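Local structure of histone acetyltransferase HPA2 and related acetyltransferases (Corynebacterium glutamicum ATCC 13032, 2QEC) at residues 15-20 with 63-68; 129-134 with 144-149. The protein probably transfers an acyl group from a coenzyme A thioester to an acceptor that has not been identified. The protein carries 1 engineered substitution. All coordinates share one frame; numbering follows the deposited sequence.

Interaction 1: residues 15-20 with 63-68; sequences PKIVDV and IDVARD. With EDO (1,2-ethanediol), chain H.
I17 of helix 14-25 drives the end of its side chain into the apolar layer between that helix and the central sheet, where I63 and V65 of strand 61-67 receive it. The delta methyl does most of the touching: I17 CD1 lies 3.7 Å from V65 CG1 and 3.9 Å from I63 CG2. The I17 and V65 side chains meet at about a right angle, and I17 CG1 also reaches V65 CG1, at 3.8 Å. CD1 of I17 is anti to CA about the CB-CG1 bond (chi2 171°), which carries it away from the helix to two strand residues on the same face, with D64 between them. No hydrogen bond crosses the contact; it is purely apolar, and all three residues are buried. V76 of strand 73-80, I53 of helix 43-60 and the loop residue A9 also pack on I17.

D64, between the two, faces the other side of the sheet. There its OD1 takes a salt bridge from R153 and a bond from O1 of a 1,2-ethanediol, probably from the crystallisation liquor, at 2.7 Å. The second oxygen of the diol, O2, accepts a nearly straight bond from I63 N (2.9 Å, 179°). Farther along the strand, V65 CG2 sits 3.4 Å above the guanidinium plane of R67, toward its rim, while R67 forms a salt bridge to D13.

A first helix laid over the antiparallel N-terminal strands, with the helix before strand 61-67 alongside, is characteristic of the GNAT fold.

Interaction 2: residues 129-134 with 144-149; sequences YTVATS and SALLNH. With EDO (1,2-ethanediol), chain D; EDO (1,2-ethanediol), chain G.
V131 on strand 126-133 and L146 on helix 142-154 carry this contact, one methyl from each closing the space between strand and helix. V131 CG2 stands 3.8 Å from L146 CD1, the two side chains meeting at a slant. With chi1 at 54°, V131 places CG2 anti to its backbone N and toward the helix, and CG1 between backbone N and carbonyl carbon. L146 CD1 also comes within 4.3 Å of A132 O, a packing contact with the strand backbone. L147 adds a looser flank: its bond to CB does not aim at the strand, but the end of its side chain approaches, L147 CD1 lying 5.0 Å from V131 CG1.

The packed part is therefore narrow, and the other branch of V131 has small molecules beside it. V131 CG1 lies 3.4 Å from O2 of one 1,2-ethanediol, which also accepts a weak, bent bond from V131 N (150°). A second diol is joined through its O2 to T133 OG1 at 2.9 Å, and its C1 approaches V131 CG2. Both diols probably come from the crystallisation liquor. V131 N follows directly on the classic beta bulge in which Y129 and T130 both face L78; a bulge in this strand is a feature of GNAT enzymes, where the strand residues after it border the acyl-coenzyme A cleft. V131 and T133 probably lie beside the equivalent cleft here, and the diols are consistent with this.

L146 is buried farther in, against V6, D64 and A77, so helix 142-154 also lies across strands 5-8, 61-67 and 73-80. The opposite side of strand 126-133 is covered by helix 14-25, where L21, A24 and F25 meet T130 and A132. Strand, helix and the following strand 159-163 form a beta-alpha-beta unit.

How the interactions relate
From the N terminus, helix 14-25 follows edge strand 5-8, and interaction 1 closes the 42-residue, mostly helical excursion that returns as strand 61-67. The chain then runs through strand 73-80 to strand 126-133, where interaction 2 closes a much shorter, nine-residue connection into helix 142-154. The two loops are in series, neither nested nor crossed. They bind helices to opposite faces of one sheet: helix 14-25 on one, helix 142-154 on the other. They touch directly as well. On the helix 142-154 side D64 OD2 packs 3.3 Å from H149 CD2, and on the other V20 CG2 packs 3.6 Å from S134 OG.

Interaction 1: residues 15-20 with 63-68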
ATOM      1  N   PRO A  15       2.477 -32.522  11.898  1.00 45.89           N
ATOM      2  CA  PRO A  15       3.884 -32.826  12.164  1.00 45.19           C
ATOM      3  C   PRO A  15       4.847 -32.640  10.995  1.00 44.28           C
ATOM      4  O   PRO A  15       5.919 -32.061  11.170  1.00 41.57           O
ATOM      5  CB  PRO A  15       3.844 -34.279  12.626  1.00 46.76           C
ATOM      6  CG  PRO A  15       2.535 -34.415  13.248  1.00 50.01           C
ATOM      7  CD  PRO A  15       1.612 -33.588  12.402  1.00 45.44           C
ATOM      8  N   LYS A  16       4.475 -33.113   9.810  1.00 43.72           N
ATOM      9  CA  LYS A  16       5.349 -33.015   8.646  1.00 43.53           C
ATOM     10  C   LYS A  16       5.462 -31.578   8.201  1.00 41.50           C
ATOM     11  O   LYS A  16       6.506 -31.095   7.759  1.00 44.93           O
ATOM     12  CB  LYS A  16       4.796 -33.875   7.499  1.00 42.85           C
ATOM     13  CG  LYS A  16       5.623 -33.799   6.223  1.00 46.28           C
ATOM     14  CD  LYS A  16       6.936 -34.570   6.374  1.00 52.46           C
ATOM     15  CE  LYS A  16       7.887 -34.239   5.227  1.00 50.88           C
ATOM     16  NZ  LYS A  16       7.251 -34.664   3.949  1.00 61.67           N
ATOM     17  N   ILE A  17       4.366 -30.890   8.303  1.00 41.80           N
ATOM     18  CA  ILE A  17       4.329 -29.452   7.953  1.00 40.28           C
ATOM     19  C   ILE A  17       5.380 -28.680   8.796  1.00 42.46           C
ATOM     20  O   ILE A  17       6.199 -27.922   8.262  1.00 41.89           O
ATOM     21  CB  ILE A  17       2.920 -28.929   8.142  1.00 44.34           C
ATOM     22  CG1 ILE A  17       2.039 -29.345   6.959  1.00 48.84           C
ATOM     23  CG2 ILE A  17       2.886 -27.424   8.243  1.00 40.87           C
ATOM     24  CD1 ILE A  17       0.615 -29.075   7.155  1.00 50.90           C
ATOM     25  N   VAL A  18       5.381 -28.931  10.100  1.00 44.61           N
ATOM     26  CA  VAL A  18       6.341 -28.291  11.021  1.00 43.37           C
ATOM     27  C   VAL A  18       7.758 -28.714  10.671  1.00 42.12           C
ATOM     28  O   VAL A  18       8.663 -27.890  10.645  1.00 42.60           O
ATOM     29  CB  VAL A  18       5.998 -28.605  12.463  1.00 43.01           C
ATOM     30  CG1 VAL A  18       7.125 -28.153  13.418  1.00 46.45           C
ATOM     31  CG2 VAL A  18       4.648 -27.984  12.852  1.00 46.71           C
ATOM     32  N   ASP A  19       7.969 -30.001  10.398  1.00 45.26           N
ATOM     33  CA  ASP A  19       9.278 -30.493   9.950  1.00 44.93           C
ATOM     34  C   ASP A  19       9.767 -29.721   8.743  1.00 43.44           C
ATOM     35  O   ASP A  19      10.956 -29.382   8.648  1.00 42.51           O
ATOM     36  CB  ASP A  19       9.247 -31.955   9.528  1.00 43.08           C
ATOM     37  CG  ASP A  19       9.110 -32.911  10.683  1.00 47.58           C
ATOM     38  OD1 ASP A  19       9.346 -32.528  11.849  1.00 49.39           O
ATOM     39  OD2 ASP A  19       8.737 -34.058  10.403  1.00 48.21           O
ATOM     40  N   VAL A  20       8.874 -29.492   7.792  1.00 43.84           N
ATOM     41  CA  VAL A  20       9.228 -28.736   6.557  1.00 40.64           C
ATOM     42  C   VAL A  20       9.581 -27.248   6.824  1.00 43.92           C
ATOM     43  O   VAL A  20      10.568 -26.706   6.300  1.00 43.10           O
ATOM     44  CB  VAL A  20       8.118 -28.851   5.476  1.00 46.75           C
ATOM     45  CG1 VAL A  20       8.425 -27.985   4.310  1.00 39.72           C
ATOM     46  CG2 VAL A  20       8.026 -30.322   4.971  1.00 42.03           C
ATOM     47  N   ILE A  63      -3.729 -23.162   5.442  1.00 39.98           N
ATOM     48  CA  ILE A  63      -2.502 -23.906   5.326  1.00 40.31           C
ATOM     49  C   ILE A  63      -2.613 -24.772   4.086  1.00 38.92           C
ATOM     50  O   ILE A  63      -3.520 -25.606   3.983  1.00 38.02           O
ATOM     51  CB  ILE A  63      -2.284 -24.800   6.567  1.00 40.14           C
ATOM     52  CG1 ILE A  63      -2.355 -23.959   7.848  1.00 42.16           C
ATOM     53  CG2 ILE A  63      -0.952 -25.570   6.469  1.00 44.82           C
ATOM     54  CD1 ILE A  63      -2.423 -24.843   9.136  1.00 46.48           C
ATOM     55  N   ASP A  64      -1.750 -24.500   3.117  1.00 38.92           N
ATOM     56  CA  ASP A  64      -1.696 -25.270   1.869  1.00 40.62           C
ATOM     57  C   ASP A  64      -0.476 -26.174   1.903  1.00 39.28           C
ATOM     58  O   ASP A  64       0.591 -25.781   2.394  1.00 39.73           O
ATOM     59  CB  ASP A  64      -1.618 -24.328   0.674  1.00 41.43           C
ATOM     60  CG  ASP A  64      -2.877 -23.508   0.476  1.00 42.54           C
ATOM     61  OD1 ASP A  64      -3.975 -23.913   0.963  1.00 48.19           O
ATOM     62  OD2 ASP A  64      -2.766 -22.489  -0.248  1.00 47.39           O
ATOM     63  N   VAL A  65      -0.613 -27.392   1.385  1.00 41.96           N
ATOM     64  CA  VAL A  65       0.528 -28.242   1.184  1.00 40.14           C
ATOM     65  C   VAL A  65       0.640 -28.640  -0.276  1.00 40.34           C
ATOM     66  O   VAL A  65      -0.367 -28.843  -0.947  1.00 41.09           O
ATOM     67  CB  VAL A  65       0.482 -29.579   2.007  1.00 41.45           C
ATOM     68  CG1 VAL A  65       0.657 -29.296   3.455  1.00 46.09           C
ATOM     69  CG2 VAL A  65      -0.803 -30.362   1.785  1.00 39.44           C
ATOM     70  N   ALA A  66       1.886 -28.821  -0.708  1.00 41.93           N
ATOM     71  CA  ALA A  66       2.246 -29.366  -2.011  1.00 37.69           C
ATOM     72  C   ALA A  66       2.806 -30.755  -1.790  1.00 36.44           C
ATOM     73  O   ALA A  66       3.638 -30.923  -0.912  1.00 37.65           O
ATOM     74  CB  ALA A  66       3.315 -28.497  -2.620  1.00 39.71           C
ATOM     75  N   ARG A  67       2.402 -31.716  -2.609  1.00 36.91           N
ATOM     76  CA  ARG A  67       2.881 -33.057  -2.524  1.00 38.32           C
ATOM     77  C   ARG A  67       3.501 -33.406  -3.848  1.00 42.46           C
ATOM     78  O   ARG A  67       3.022 -32.950  -4.908  1.00 45.05           O
ATOM     79  CB  ARG A  67       1.735 -34.024  -2.198  1.00 39.42           C
ATOM     80  CG  ARG A  67       1.084 -33.793  -0.794  1.00 37.24           C
ATOM     81  CD  ARG A  67       0.009 -34.838  -0.534  1.00 39.75           C
ATOM     82  NE  ARG A  67      -0.491 -34.792   0.846  1.00 35.53           N
ATOM     83  CZ  ARG A  67      -1.535 -34.075   1.251  1.00 43.11           C
ATOM     84  NH1 ARG A  67      -2.244 -33.336   0.401  1.00 40.71           N
ATOM     85  NH2 ARG A  67      -1.880 -34.108   2.529  1.00 37.40           N
ATOM     86  N   ASP A  68       4.521 -34.251  -3.789  1.00 41.87           N
ATOM     87  CA  ASP A  68       5.134 -34.760  -4.998  1.00 44.40           C
ATOM     88  C   ASP A  68       4.403 -36.013  -5.492  1.00 46.06           C
ATOM     89  O   ASP A  68       3.386 -36.424  -4.917  1.00 44.25           O
ATOM     90  CB  ASP A  68       6.638 -34.943  -4.800  1.00 41.10           C
ATOM     91  CG  ASP A  68       6.996 -35.998  -3.792  1.00 47.67           C
ATOM     92  OD1 ASP A  68       6.183 -36.843  -3.432  1.00 44.10           O
ATOM     93  OD2 ASP A  68       8.151 -35.996  -3.389  1.00 42.58           O
TER
HETATM   94  C1  EDO H 210      -5.879 -24.272   3.422  1.00 29.22           C
HETATM   95  O1  EDO H 210      -6.371 -23.830   2.193  1.00 39.19           O
HETATM   96  C2  EDO H 210      -6.872 -24.320   4.561  1.00 46.43           C
HETATM   97  O2  EDO H 210      -6.164 -24.667   5.750  1.00 32.57           O

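Interaction 2: residues 129-134 with 144-149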
ATOM      1  N   TYR A 129       2.306 -15.354   4.737  1.00 37.04           N
ATOM      2  CA  TYR A 129       3.221 -15.299   5.878  1.00 37.69           C
ATOM      3  C   TYR A 129       4.499 -16.003   5.541  1.00 42.42           C
ATOM      4  O   TYR A 129       5.613 -15.447   5.684  1.00 36.47           O
ATOM      5  CB  TYR A 129       2.568 -15.859   7.149  1.00 40.14           C
ATOM      6  CG  TYR A 129       3.509 -16.229   8.286  1.00 42.65           C
ATOM      7  CD1 TYR A 129       4.439 -15.319   8.799  1.00 46.70           C
ATOM      8  CD2 TYR A 129       3.483 -17.486   8.853  1.00 41.19           C
ATOM      9  CE1 TYR A 129       5.318 -15.694   9.859  1.00 38.61           C
ATOM     10  CE2 TYR A 129       4.340 -17.832   9.880  1.00 39.59           C
ATOM     11  CZ  TYR A 129       5.259 -16.922  10.369  1.00 42.23           C
ATOM     12  OH  TYR A 129       6.095 -17.302  11.410  1.00 43.38           O
ATOM     13  N   THR A 130       4.376 -17.243   5.076  1.00 42.83           N
ATOM     14  CA  THR A 130       5.538 -17.991   4.766  1.00 44.88           C
ATOM     15  C   THR A 130       5.237 -19.030   3.678  1.00 45.61           C
ATOM     16  O   THR A 130       4.109 -19.564   3.590  1.00 39.22           O
ATOM     17  CB  THR A 130       6.105 -18.606   6.067  1.00 49.23           C
ATOM     18  OG1 THR A 130       7.475 -18.940   5.881  1.00 61.88           O
ATOM     19  CG2 THR A 130       5.308 -19.803   6.501  1.00 44.18           C
ATOM     20  N   VAL A 131       6.252 -19.278   2.856  1.00 45.56           N
ATOM     21  CA  VAL A 131       6.256 -20.363   1.873  1.00 45.00           C
ATOM     22  C   VAL A 131       7.563 -21.097   2.008  1.00 44.02           C
ATOM     23  O   VAL A 131       8.639 -20.507   1.994  1.00 39.75           O
ATOM     24  CB  VAL A 131       5.939 -19.830   0.415  1.00 49.35           C
ATOM     25  CG1 VAL A 131       6.858 -18.718   0.027  1.00 57.61           C
ATOM     26  CG2 VAL A 131       6.043 -20.954  -0.631  1.00 55.17           C
ATOM     27  N   ALA A 132       7.494 -22.414   2.233  1.00 37.62           N
ATOM     28  CA  ALA A 132       8.643 -23.195   2.463  1.00 38.81           C
ATOM     29  C   ALA A 132       8.612 -24.419   1.585  1.00 39.86           C
ATOM     30  O   ALA A 132       7.541 -25.004   1.379  1.00 38.04           O
ATOM     31  CB  ALA A 132       8.673 -23.615   3.932  1.00 40.92           C
ATOM     32  N   THR A 133       9.787 -24.782   1.094  1.00 38.61           N
ATOM     33  CA  THR A 133      10.026 -25.921   0.203  1.00 40.36           C
ATOM     34  C   THR A 133      11.014 -26.835   0.881  1.00 43.01           C
ATOM     35  O   THR A 133      12.018 -26.358   1.417  1.00 43.79           O
ATOM     36  CB  THR A 133      10.672 -25.438  -1.129  1.00 41.49           C
ATOM     37  OG1 THR A 133       9.735 -24.592  -1.811  1.00 44.49           O
ATOM     38  CG2 THR A 133      11.051 -26.582  -2.060  1.00 44.99           C
ATOM     39  N   SER A 134      10.786 -28.143   0.819  1.00 43.74           N
ATOM     40  CA  SER A 134      11.773 -29.102   1.324  1.00 43.18           C
ATOM     41  C   SER A 134      13.079 -29.011   0.528  1.00 43.08           C
ATOM     42  O   SER A 134      13.065 -28.751  -0.674  1.00 40.36           O
ATOM     43  CB  SER A 134      11.273 -30.564   1.251  1.00 45.93           C
ATOM     44  OG  SER A 134      10.119 -30.690   2.007  1.00 51.77           O
ATOM     45  N   SER A 144       6.131 -22.105  -6.747  1.00 48.02           N
ATOM     46  CA  SER A 144       5.260 -21.563  -7.785  1.00 48.95           C
ATOM     47  C   SER A 144       3.827 -22.161  -7.670  1.00 44.63           C
ATOM     48  O   SER A 144       2.841 -21.449  -7.743  1.00 43.26           O
ATOM     49  CB  SER A 144       5.900 -21.901  -9.143  1.00 48.39           C
ATOM     50  OG  SER A 144       5.044 -21.650 -10.237  1.00 58.01           O
ATOM     51  N   ALA A 145       3.745 -23.472  -7.484  1.00 43.15           N
ATOM     52  CA  ALA A 145       2.459 -24.180  -7.315  1.00 41.43           C
ATOM     53  C   ALA A 145       1.711 -23.646  -6.104  1.00 40.78           C
ATOM     54  O   ALA A 145       0.509 -23.316  -6.177  1.00 45.34           O
ATOM     55  CB  ALA A 145       2.708 -25.699  -7.213  1.00 39.44           C
ATOM     56  N   LEU A 146       2.437 -23.423  -5.014  1.00 41.79           N
ATOM     57  CA  LEU A 146       1.826 -22.827  -3.809  1.00 39.24           C
ATOM     58  C   LEU A 146       1.273 -21.439  -4.003  1.00 42.57           C
ATOM     59  O   LEU A 146       0.145 -21.146  -3.620  1.00 40.27           O
ATOM     60  CB  LEU A 146       2.806 -22.858  -2.635  1.00 40.18           C
ATOM     61  CG  LEU A 146       3.067 -24.274  -2.105  1.00 38.49           C
ATOM     62  CD1 LEU A 146       4.302 -24.311  -1.296  1.00 38.32           C
ATOM     63  CD2 LEU A 146       1.889 -24.779  -1.291  1.00 41.55           C
ATOM     64  N   LEU A 147       2.079 -20.568  -4.590  1.00 45.60           N
ATOM     65  CA  LEU A 147       1.625 -19.228  -4.892  1.00 44.94           C
ATOM     66  C   LEU A 147       0.451 -19.154  -5.851  1.00 42.39           C
ATOM     67  O   LEU A 147      -0.450 -18.375  -5.629  1.00 44.44           O
ATOM     68  CB  LEU A 147       2.780 -18.391  -5.423  1.00 49.84           C
ATOM     69  CG  LEU A 147       3.506 -17.789  -4.209  1.00 48.67           C
ATOM     70  CD1 LEU A 147       4.972 -17.851  -4.466  1.00 64.17           C
ATOM     71  CD2 LEU A 147       2.929 -16.391  -3.978  1.00 58.23           C
ATOM     72  N   ASN A 148       0.514 -19.912  -6.936  1.00 40.70           N
ATOM     73  CA  ASN A 148      -0.590 -19.993  -7.876  1.00 43.96           C
ATOM     74  C   ASN A 148      -1.905 -20.448  -7.221  1.00 42.80           C
ATOM     75  O   ASN A 148      -2.951 -19.833  -7.449  1.00 42.87           O
ATOM     76  CB  ASN A 148      -0.205 -20.864  -9.078  1.00 45.15           C
ATOM     77  CG  ASN A 148       0.791 -20.155 -10.028  1.00 51.38           C
ATOM     78  OD1 ASN A 148       0.922 -18.939 -10.019  1.00 51.58           O
ATOM     79  ND2 ASN A 148       1.458 -20.926 -10.865  1.00 50.67           N
ATOM     80  N   HIS A 149      -1.833 -21.436  -6.349  1.00 40.37           N
ATOM     81  CA  HIS A 149      -2.989 -21.908  -5.570  1.00 39.56           C
ATOM     82  C   HIS A 149      -3.576 -20.772  -4.722  1.00 39.80           C
ATOM     83  O   HIS A 149      -4.794 -20.505  -4.705  1.00 39.99           O
ATOM     84  CB  HIS A 149      -2.576 -23.169  -4.716  1.00 42.46           C
ATOM     85  CG  HIS A 149      -3.745 -23.842  -4.058  1.00 35.78           C
ATOM     86  ND1 HIS A 149      -4.545 -24.732  -4.729  1.00 41.29           N
ATOM     87  CD2 HIS A 149      -4.373 -23.587  -2.884  1.00 44.89           C
ATOM     88  CE1 HIS A 149      -5.551 -25.090  -3.953  1.00 43.57           C
ATOM     89  NE2 HIS A 149      -5.475 -24.403  -2.829  1.00 43.19           N
TER
HETATM   90  C1  EDO D 206       6.992 -15.154   1.068  1.00 61.45           C
HETATM   91  O1  EDO D 206       7.327 -13.787   1.302  1.00 58.17           O
HETATM   92  C2  EDO D 206       6.848 -15.896   2.397  1.00 60.46           C
HETATM   93  O2  EDO D 206       7.965 -16.786   2.660  1.00 59.81           O
HETATM   94  C1  EDO G 209       9.268 -20.369  -2.925  1.00 69.96           C
HETATM   95  O1  EDO G 209       8.925 -19.021  -3.321  1.00 74.78           O
HETATM   96  C2  EDO G 209      10.083 -20.460  -1.624  1.00 73.69           C
HETATM   97  O2  EDO G 209      10.101 -21.803  -1.078  1.00 59.81           O